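Side-chain contacts in SCARECROW-LIKE protein 7 (Oryza sativa Japonica Group, PDB 5HYZ), which binds DNA through its GRAS domain and probably acts as a homodimeric transcription factor in plant development and abiotic stress resistance: residues Ala33-Asp38 with Leu43-Ala48; Leu51-Ala56 with Arg291-Val296. One frame throughout, in Å; residues are numbered along the deposited sequence.

Contact 1: Ala33-Asp38 with Leu43-Ala48; sequences ATDAGD and LAFYFA
Ala-33 meets Ala-44 and Phe-45 through small apolar contacts, and Asp-35 meets Phe-45 through a CH-pi contact. Ala-33, the first residue past a helix, lays its methyl on the next helix: CB is 3.4 Å from Phe-45 N and 3.9 Å from Ala-44 CB. A side chain of one carbon suits so close an approach to a helix backbone. Farther along, Asp-35 CB stands over one face of the Phe-45 ring, 3.9 Å from its centroid and 14° off the ring normal. Phe-45 CG lies anti to the backbone N (chi1 175°), which runs the ring out alongside Asp-35; the carboxylate is tilted 37° from the ring plane.

The polar contacts all pass through water. Tyr-46 OH donates to water 1 (2.6 Å), which lies at the ring edge and donates in turn to Asp-35 O. Water 2 donates both to Asp-35 OD2 (2.7 Å) and to Tyr-46 OH, so the phenol joins side chain and backbone of one residue.

In the predicted first leucine repeat, this loop joins consecutive helices 23-32 and 39-57: Asp-38 N-caps helix 39-57, Ala-44 reaches helix 3-16, and Tyr-46 packs on helix 278-296.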
loop_
_atom_site.group_PDB
_atom_site.type_symbol
_atom_site.label_atom_id
_atom_site.label_comp_id
_atom_site.label_asym_id
_atom_site.label_seq_id
_atom_site.Cartn_x
_atom_site.Cartn_y
_atom_site.Cartn_z
ATOM N N ALA A 33 -34.657 -5.105 1.045
ATOM C CA ALA A 33 -33.261 -5.436 0.752
ATOM C C ALA A 33 -32.933 -5.189 -0.738
ATOM O O ALA A 33 -33.814 -5.236 -1.574
ATOM C CB ALA A 33 -32.984 -6.909 1.119
ATOM N N THR A 34 -31.664 -4.929 -1.055
ATOM C CA THR A 34 -31.179 -4.708 -2.429
ATOM C C THR A 34 -29.705 -4.999 -2.507
ATOM O O THR A 34 -28.971 -4.392 -1.751
ATOM C CB THR A 34 -31.246 -3.234 -2.912
ATOM O OG1 THR A 34 -32.445 -2.576 -2.500
ATOM C CG2 THR A 34 -31.004 -3.169 -4.382
ATOM N N ASP A 35 -29.261 -5.816 -3.451
ATOM C CA ASP A 35 -27.823 -5.996 -3.620
ATOM C C ASP A 35 -27.131 -4.781 -4.280
ATOM O O ASP A 35 -25.919 -4.819 -4.534
ATOM C CB ASP A 35 -27.530 -7.274 -4.394
ATOM C CG ASP A 35 -27.992 -7.227 -5.848
ATOM O OD1 ASP A 35 -28.579 -6.223 -6.276
ATOM O OD2 ASP A 35 -27.752 -8.220 -6.553
ATOM N N ALA A 36 -27.875 -3.710 -4.551
ATOM C CA ALA A 36 -27.256 -2.528 -5.164
ATOM C C ALA A 36 -27.388 -1.278 -4.307
ATOM O O ALA A 36 -26.976 -0.205 -4.726
ATOM C CB ALA A 36 -27.849 -2.268 -6.573
ATOM N N GLY A 37 -27.958 -1.409 -3.115
ATOM C CA GLY A 37 -28.233 -0.261 -2.265
ATOM C C GLY A 37 -27.129 0.052 -1.255
ATOM O O GLY A 37 -25.963 -0.143 -1.562
ATOM N N ASP A 38 -27.487 0.515 -0.066
ATOM C CA ASP A 38 -26.468 0.872 0.919
ATOM C C ASP A 38 -26.029 -0.417 1.642
ATOM O O ASP A 38 -26.639 -1.471 1.437
ATOM C CB ASP A 38 -26.987 1.972 1.864
ATOM C CG ASP A 38 -28.020 1.491 2.851
ATOM O OD1 ASP A 38 -28.206 0.273 3.034
ATOM O OD2 ASP A 38 -28.676 2.359 3.464
ATOM N N LEU A 43 -26.493 -6.186 2.846
ATOM C CA LEU A 43 -26.354 -7.185 3.898
ATOM C C LEU A 43 -27.667 -7.974 4.098
ATOM O O LEU A 43 -27.688 -9.205 4.123
ATOM C CB LEU A 43 -25.901 -6.482 5.200
ATOM C CG LEU A 43 -25.653 -7.406 6.392
ATOM C CD1 LEU A 43 -24.319 -8.105 6.233
ATOM C CD2 LEU A 43 -25.649 -6.603 7.663
ATOM N N ALA A 44 -28.765 -7.253 4.239
ATOM C CA ALA A 44 -30.061 -7.915 4.369
ATOM C C ALA A 44 -30.396 -8.758 3.143
ATOM O O ALA A 44 -30.995 -9.821 3.265
ATOM C CB ALA A 44 -31.162 -6.875 4.605
ATOM N N PHE A 45 -29.998 -8.297 1.964
ATOM C CA PHE A 45 -30.226 -9.120 0.780
ATOM C C PHE A 45 -29.616 -10.518 0.906
ATOM O O PHE A 45 -30.306 -11.540 0.704
ATOM C CB PHE A 45 -29.692 -8.389 -0.472
ATOM C CG PHE A 45 -29.776 -9.215 -1.735
ATOM C CD1 PHE A 45 -30.908 -9.149 -2.540
ATOM C CD2 PHE A 45 -28.745 -10.051 -2.106
ATOM C CE1 PHE A 45 -31.007 -9.918 -3.700
ATOM C CE2 PHE A 45 -28.819 -10.839 -3.280
ATOM C CZ PHE A 45 -29.970 -10.763 -4.083
ATOM N N TYR A 46 -28.321 -10.585 1.261
ATOM C CA TYR A 46 -27.694 -11.904 1.304
ATOM C C TYR A 46 -28.180 -12.722 2.496
ATOM O O TYR A 46 -28.346 -13.941 2.396
ATOM C CB TYR A 46 -26.171 -11.765 1.331
ATOM C CG TYR A 46 -25.715 -11.137 0.033
ATOM C CD1 TYR A 46 -25.709 -11.890 -1.151
ATOM C CD2 TYR A 46 -25.326 -9.801 -0.025
ATOM C CE1 TYR A 46 -25.312 -11.325 -2.356
ATOM C CE2 TYR A 46 -24.938 -9.237 -1.223
ATOM C CZ TYR A 46 -24.953 -10.005 -2.381
ATOM O OH TYR A 46 -24.572 -9.417 -3.563
ATOM N N PHE A 47 -28.408 -12.057 3.633
ATOM C CA PHE A 47 -28.932 -12.814 4.788
ATOM C C PHE A 47 -30.362 -13.305 4.606
ATOM O O PHE A 47 -30.696 -14.386 5.030
ATOM C CB PHE A 47 -28.836 -11.961 6.054
ATOM C CG PHE A 47 -27.530 -12.129 6.761
ATOM C CD1 PHE A 47 -26.378 -11.491 6.289
ATOM C CD2 PHE A 47 -27.441 -12.933 7.878
ATOM C CE1 PHE A 47 -25.152 -11.644 6.962
ATOM C CE2 PHE A 47 -26.212 -13.135 8.523
ATOM C CZ PHE A 47 -25.067 -12.466 8.062
ATOM N N ALA A 48 -31.205 -12.510 3.988
ATOM C CA ALA A 48 -32.592 -12.920 3.772
ATOM C C ALA A 48 -32.650 -14.038 2.787
ATOM O O ALA A 48 -33.475 -14.931 2.892
ATOM C CB ALA A 48 -33.420 -11.729 3.285
HETATM O O HOH W 1 -24.170 -6.852 -3.448
HETATM O O HOH W 2 -26.079 -10.264 -5.815
#

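Contact 2: Leu51-Ala56 with Arg291-Val296; sequences LSRRLA and RIQRAV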
loop_
_atom_site.group_PDB
_atom_site.type_symbol
_atom_site.label_atom_id
_atom_site.label_comp_id
_atom_site.label_asym_id
_atom_site.label_seq_id
_atom_site.Cartn_x
_atom_site.Cartn_y
_atom_site.Cartn_z
ATOM N N LEU A 51 -31.634 -17.103 4.762
ATOM C CA LEU A 51 -32.719 -17.523 5.660
ATOM C C LEU A 51 -33.829 -18.239 4.842
ATOM O O LEU A 51 -34.358 -19.299 5.245
ATOM C CB LEU A 51 -33.260 -16.342 6.399
ATOM C CG LEU A 51 -34.375 -16.634 7.391
ATOM C CD1 LEU A 51 -33.983 -17.789 8.348
ATOM C CD2 LEU A 51 -34.760 -15.402 8.142
ATOM N N SER A 52 -34.156 -17.675 3.679
ATOM C CA SER A 52 -35.121 -18.368 2.795
ATOM C C SER A 52 -34.695 -19.756 2.451
ATOM O O SER A 52 -35.483 -20.674 2.544
ATOM C CB SER A 52 -35.327 -17.631 1.468
ATOM O OG SER A 52 -35.785 -16.334 1.684
ATOM N N ARG A 53 -33.458 -19.913 2.004
ATOM C CA ARG A 53 -32.980 -21.248 1.667
ATOM C C ARG A 53 -33.030 -22.217 2.848
ATOM O O ARG A 53 -33.399 -23.380 2.698
ATOM C CB ARG A 53 -31.549 -21.194 1.135
ATOM C CG ARG A 53 -31.415 -20.677 -0.271
ATOM C CD ARG A 53 -29.954 -20.747 -0.700
ATOM N NE ARG A 53 -29.816 -20.948 -2.138
ATOM C CZ ARG A 53 -29.587 -19.971 -3.014
ATOM N NH1 ARG A 53 -29.471 -18.716 -2.593
ATOM N NH2 ARG A 53 -29.480 -20.246 -4.310
ATOM N N ARG A 54 -32.641 -21.735 4.024
ATOM C CA ARG A 54 -32.763 -22.550 5.239
ATOM C C ARG A 54 -34.208 -23.045 5.438
ATOM O O ARG A 54 -34.443 -24.215 5.707
ATOM C CB ARG A 54 -32.324 -21.736 6.484
ATOM C CG ARG A 54 -32.241 -22.597 7.761
ATOM C CD ARG A 54 -31.831 -21.723 8.920
ATOM N NE ARG A 54 -31.840 -22.443 10.194
ATOM C CZ ARG A 54 -30.879 -23.243 10.651
ATOM N NH1 ARG A 54 -29.771 -23.475 9.968
ATOM N NH2 ARG A 54 -31.024 -23.799 11.857
ATOM N N LEU A 55 -35.160 -22.131 5.314
ATOM C CA LEU A 55 -36.566 -22.480 5.516
ATOM C C LEU A 55 -37.071 -23.412 4.436
ATOM O O LEU A 55 -37.856 -24.300 4.713
ATOM C CB LEU A 55 -37.405 -21.213 5.575
ATOM C CG LEU A 55 -37.096 -20.443 6.838
ATOM C CD1 LEU A 55 -37.915 -19.187 6.978
ATOM C CD2 LEU A 55 -37.287 -21.371 8.025
ATOM N N ALA A 56 -36.582 -23.244 3.210
ATOM C CA ALA A 56 -37.059 -24.067 2.110
ATOM C C ALA A 56 -36.556 -25.499 2.247
ATOM O O ALA A 56 -37.251 -26.454 1.902
ATOM C CB ALA A 56 -36.616 -23.477 0.784
ATOM N N ARG A 291 -20.273 -17.323 2.082
ATOM C CA ARG A 291 -19.951 -17.613 3.486
ATOM C C ARG A 291 -21.182 -17.493 4.372
ATOM O O ARG A 291 -21.404 -18.303 5.297
ATOM C CB ARG A 291 -18.850 -16.675 3.983
ATOM C CG ARG A 291 -17.503 -17.053 3.330
ATOM C CD ARG A 291 -16.441 -15.971 3.547
ATOM N NE ARG A 291 -15.207 -16.347 2.824
ATOM C CZ ARG A 291 -14.058 -15.685 2.908
ATOM N NH1 ARG A 291 -13.971 -14.593 3.662
ATOM N NH2 ARG A 291 -13.008 -16.111 2.209
ATOM N N ILE A 292 -21.975 -16.479 4.083
ATOM C CA ILE A 292 -23.238 -16.263 4.811
ATOM C C ILE A 292 -24.155 -17.486 4.605
ATOM O O ILE A 292 -24.733 -18.005 5.556
ATOM C CB ILE A 292 -23.887 -14.946 4.337
ATOM C CG1 ILE A 292 -23.067 -13.742 4.867
ATOM C CG2 ILE A 292 -25.330 -14.771 4.855
ATOM C CD1 ILE A 292 -23.347 -12.442 4.074
ATOM N N GLN A 293 -24.281 -17.956 3.355
ATOM C CA GLN A 293 -25.042 -19.174 3.095
ATOM C C GLN A 293 -24.562 -20.343 3.951
ATOM O O GLN A 293 -25.363 -21.144 4.479
ATOM C CB GLN A 293 -24.951 -19.557 1.600
ATOM C CG GLN A 293 -25.645 -18.580 0.682
ATOM C CD GLN A 293 -27.145 -18.786 0.668
ATOM O OE1 GLN A 293 -27.627 -19.852 1.066
ATOM N NE2 GLN A 293 -27.897 -17.768 0.233
ATOM N N ARG A 294 -23.252 -20.474 4.103
ATOM C CA ARG A 294 -22.741 -21.600 4.843
ATOM C C ARG A 294 -23.047 -21.465 6.334
ATOM O O ARG A 294 -23.332 -22.457 6.993
ATOM C CB ARG A 294 -21.246 -21.770 4.589
ATOM C CG ARG A 294 -20.994 -21.938 3.114
ATOM C CD ARG A 294 -19.691 -22.571 2.766
ATOM N NE ARG A 294 -19.555 -22.615 1.312
ATOM C CZ ARG A 294 -18.918 -21.703 0.582
ATOM N NH1 ARG A 294 -18.318 -20.661 1.170
ATOM N NH2 ARG A 294 -18.875 -21.840 -0.741
ATOM N N ALA A 295 -23.040 -20.248 6.847
ATOM C CA ALA A 295 -23.158 -20.068 8.289
ATOM C C ALA A 295 -24.601 -20.100 8.772
ATOM O O ALA A 295 -24.857 -20.502 9.911
ATOM C CB ALA A 295 -22.532 -18.767 8.700
ATOM N N VAL A 296 -25.514 -19.650 7.906
ATOM C CA VAL A 296 -26.870 -19.332 8.318
ATOM C C VAL A 296 -27.918 -20.002 7.407
ATOM O O VAL A 296 -29.133 -19.861 7.597
ATOM C CB VAL A 296 -26.927 -17.773 8.381
ATOM C CG1 VAL A 296 -28.055 -17.139 7.621
ATOM C CG2 VAL A 296 -26.768 -17.320 9.804
#
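The backbones carrying Arg-53 and Arg-54 on one side and Gln-293 and Val-296 on the other are both helical and share no hydrogen bond; their closest CA atoms are those of Leu-51 and Val-296, 6.7 Å apart. This is helix-helix packing in the helix bundle beside the Rossmann-like part of the GRAS domain, joining the predicted first leucine repeat to the predicted PFYRE region and the end of helix 278-296.

Long side chains bridge much of the distance. Arg-53 and Gln-293 cross at about a right angle, guanidinium and amide planes also 90° apart. The touching is done by the arginine's aliphatic part: CD lies 3.1 Å from Gln-293 OE1, a close approach of a methylene to a carbonyl oxygen. Gln-293 bends at chi2 (-79°), which folds its amide round to meet the arginine. Arg-53 NH1 and Gln-293 NE2, 3.4 Å apart, are both donors and do not bond each other; instead both turn to Asp-49 OD2, through a salt bridge from the arginine and a weak hydrogen bond from the amide. The shared acceptor probably accounts for two donors lying so close.

Arg-54 is extended, with CG anti to its N (chi1 -172°), and its shaft passes the end of helix 278-296. Its charge goes beyond the contact, to a salt bridge with Glu-300, a hydrogen bond to Gly-297 O and a cation-pi contact with Phe-251. A positive group suits the C-terminal end of a helix, where it probably meets a favourable dipole. Branched Val-296 fills the interior side, packing on Ala-50 and Phe-255. Its carbonyl oxygen is buried here without a hydrogen-bond partner, and the nearest atom of Arg-54 to Val-296 O is the methylene CD, at 3.5 Å.

Following the chain from the N terminus, contact 1 comes first and closes a very short loop: helix 23-32 ends, residues 33-38 turn, and four helical residues later the chain meets the same loop. Contact 2 opens farther along helix 39-57 and closes only after 234 intervening residues, which include the parallel strands of the Rossmann-like sheet. The two are therefore in series, neither nesting nor crossing, yet their centres lie only about 14 Å apart, and both use helix 39-57. Between them Phe-47 CE1 packs on Ile-292 CD1 at 3.5 Å. Contact 1 packs the preceding loop on the early turns of this helix; contact 2 joins its later turns to helix 278-296.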